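PDB 2OWN: putative Oleoyl-[acyl-carrier protein] thioesterase from Lactobacillus plantarum, which probably hydrolyses the thioester of oleoyl- and related fatty acyl-acyl carrier proteins, releasing free fatty acids. Local coordinates for residues 92-97 / 127-132. Sequence-based numbering, arbitrary orientation.
Sequences NPYFAY and IVKILP
Ile127 meets Tyr94 at about a right angle, its branch methyl CG2 lying 4.0 Å from ring atom CD2, while its carbonyl O faces the ring edge near the ring plane. The CB of Val128 points away from the 92-97 segment and its apolar side chain touches Val61; its carbonyl O lies 3.9 Å from CD2 of Tyr94. Lys129 then runs obliquely past the phenol: its CG lies 3.7 Å from CE2 of Tyr94, and the extended chain brings CE to 3.4 Å from the hydroxyl OH, so a long aliphatic stem suits this exposed position. Were Tyr94 replaced by alanine, the Lys129 stem and the Ile127 methyl would probably lose the ring they share. Ile130 N-H donates an almost straight bond (174°) to Pro93 O, 2.8 Å away. The CG1-CD1 arm of Ile130, extended (chi2 -178°), runs in towards Phe95 and small Ala96, an apolar filling for a buried spot where Trp63 packs against both Ile130 and Ala96. Tyr94 O is buried there without a polar partner. The carboxamide of Asn92 suits the turn because OD1 accepts Phe95 N, an Asx motif in the tight beta hairpin joining strands 81-91 and 95-103 of the N-terminal HotDog domain, on whose end the chain following strand 127-128 packs.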
loop_
_atom_site.group_PDB
_atom_site.type_symbol
_atom_site.label_atom_id
_atom_site.label_comp_id
_atom_site.label_asym_id
_atom_site.label_seq_id
_atom_site.Cartn_x
_atom_site.Cartn_y
_atom_site.Cartn_z
ATOM N N ASN B 92 -11.818 -28.276 12.075
ATOM C CA ASN B 92 -12.081 -29.715 11.840
ATOM C C ASN B 92 -10.697 -30.325 11.401
ATOM O O ASN B 92 -9.704 -29.574 11.388
ATOM C CB ASN B 92 -13.332 -29.915 10.924
ATOM C CG ASN B 92 -13.121 -29.561 9.442
ATOM O OD1 ASN B 92 -12.064 -29.131 8.994
ATOM N ND2 ASN B 92 -14.183 -29.759 8.669
ATOM N N PRO B 93 -10.595 -31.652 11.100
ATOM C CA PRO B 93 -9.301 -32.275 10.681
ATOM C C PRO B 93 -8.433 -31.587 9.589
ATOM O O PRO B 93 -7.201 -31.675 9.675
ATOM C CB PRO B 93 -9.743 -33.663 10.196
ATOM C CG PRO B 93 -10.880 -33.984 11.079
ATOM C CD PRO B 93 -11.644 -32.690 11.184
ATOM N N TYR B 94 -9.074 -30.893 8.636
ATOM C CA TYR B 94 -8.407 -30.180 7.516
ATOM C C TYR B 94 -8.608 -28.641 7.443
ATOM O O TYR B 94 -7.641 -27.933 7.124
ATOM C CB TYR B 94 -8.832 -30.825 6.187
ATOM C CG TYR B 94 -8.351 -32.252 6.041
ATOM C CD1 TYR B 94 -9.133 -33.338 6.501
ATOM C CD2 TYR B 94 -7.090 -32.536 5.458
ATOM C CE1 TYR B 94 -8.672 -34.694 6.371
ATOM C CE2 TYR B 94 -6.616 -33.884 5.322
ATOM C CZ TYR B 94 -7.413 -34.954 5.779
ATOM O OH TYR B 94 -6.962 -36.250 5.654
ATOM N N PHE B 95 -9.821 -28.154 7.754
ATOM C CA PHE B 95 -10.197 -26.714 7.685
ATOM C C PHE B 95 -10.309 -26.006 9.051
ATOM O O PHE B 95 -10.800 -26.603 10.013
ATOM C CB PHE B 95 -11.531 -26.555 6.933
ATOM C CG PHE B 95 -11.547 -27.228 5.590
ATOM C CD1 PHE B 95 -11.001 -26.587 4.461
ATOM C CD2 PHE B 95 -12.088 -28.525 5.447
ATOM C CE1 PHE B 95 -10.995 -27.226 3.179
ATOM C CE2 PHE B 95 -12.099 -29.187 4.175
ATOM C CZ PHE B 95 -11.549 -28.529 3.034
ATOM N N ALA B 96 -9.847 -24.746 9.103
ATOM C CA ALA B 96 -9.873 -23.868 10.289
ATOM C C ALA B 96 -10.779 -22.665 9.992
ATOM O O ALA B 96 -10.605 -22.029 8.956
ATOM C CB ALA B 96 -8.474 -23.396 10.628
ATOM N N TYR B 97 -11.716 -22.362 10.902
ATOM C CA TYR B 97 -12.684 -21.248 10.785
ATOM C C TYR B 97 -12.210 -20.048 11.628
ATOM O O TYR B 97 -12.159 -20.161 12.855
ATOM C CB TYR B 97 -14.082 -21.731 11.203
ATOM C CG TYR B 97 -15.181 -20.686 11.142
ATOM C CD1 TYR B 97 -15.588 -20.139 9.900
ATOM C CD2 TYR B 97 -15.866 -20.270 12.314
ATOM C CE1 TYR B 97 -16.635 -19.161 9.826
ATOM C CE2 TYR B 97 -16.919 -19.298 12.255
ATOM C CZ TYR B 97 -17.293 -18.750 11.006
ATOM O OH TYR B 97 -18.300 -17.820 10.952
ATOM N N ILE B 127 -2.467 -30.597 0.818
ATOM C CA ILE B 127 -3.355 -30.244 1.944
ATOM C C ILE B 127 -3.187 -31.281 3.078
ATOM O O ILE B 127 -3.844 -32.334 3.062
ATOM C CB ILE B 127 -4.885 -30.090 1.534
ATOM C CG1 ILE B 127 -5.153 -28.925 0.557
ATOM C CG2 ILE B 127 -5.783 -29.839 2.761
ATOM C CD1 ILE B 127 -4.624 -29.060 -0.872
ATOM N N VAL B 128 -2.284 -30.983 4.022
ATOM C CA VAL B 128 -2.027 -31.851 5.199
ATOM C C VAL B 128 -3.089 -31.611 6.288
ATOM O O VAL B 128 -3.822 -30.613 6.245
ATOM C CB VAL B 128 -0.592 -31.674 5.805
ATOM C CG1 VAL B 128 0.463 -31.983 4.757
ATOM C CG2 VAL B 128 -0.364 -30.271 6.398
ATOM N N LYS B 129 -3.152 -32.529 7.258
ATOM C CA LYS B 129 -4.097 -32.432 8.399
ATOM C C LYS B 129 -3.665 -31.312 9.355
ATOM O O LYS B 129 -2.461 -31.011 9.455
ATOM C CB LYS B 129 -4.195 -33.756 9.171
ATOM C CG LYS B 129 -4.703 -34.929 8.353
ATOM C CD LYS B 129 -4.748 -36.197 9.181
ATOM C CE LYS B 129 -5.268 -37.370 8.370
ATOM N NZ LYS B 129 -5.303 -38.627 9.168
ATOM N N ILE B 130 -4.640 -30.695 10.037
ATOM C CA ILE B 130 -4.375 -29.603 10.996
ATOM C C ILE B 130 -3.756 -30.187 12.277
ATOM O O ILE B 130 -4.329 -31.105 12.875
ATOM C CB ILE B 130 -5.640 -28.758 11.348
ATOM C CG1 ILE B 130 -6.216 -28.096 10.091
ATOM C CG2 ILE B 130 -5.315 -27.674 12.393
ATOM C CD1 ILE B 130 -7.427 -27.212 10.337
ATOM N N LEU B 131 -2.597 -29.644 12.669
ATOM C CA LEU B 131 -1.870 -30.045 13.872
ATOM C C LEU B 131 -2.556 -29.322 15.046
ATOM O O LEU B 131 -2.630 -28.081 14.998
ATOM C CB LEU B 131 -0.388 -29.639 13.803
ATOM C CG LEU B 131 0.457 -30.169 12.639
ATOM C CD1 LEU B 131 1.846 -29.541 12.670
ATOM C CD2 LEU B 131 0.559 -31.693 12.641
ATOM N N PRO B 132 -3.096 -30.066 16.064
ATOM C CA PRO B 132 -3.754 -29.392 17.218
ATOM C C PRO B 132 -2.852 -28.446 18.057
ATOM O O PRO B 132 -3.394 -27.532 18.673
ATOM C CB PRO B 132 -4.302 -30.563 18.054
ATOM C CG PRO B 132 -3.487 -31.711 17.675
ATOM C CD PRO B 132 -3.164 -31.533 16.228
#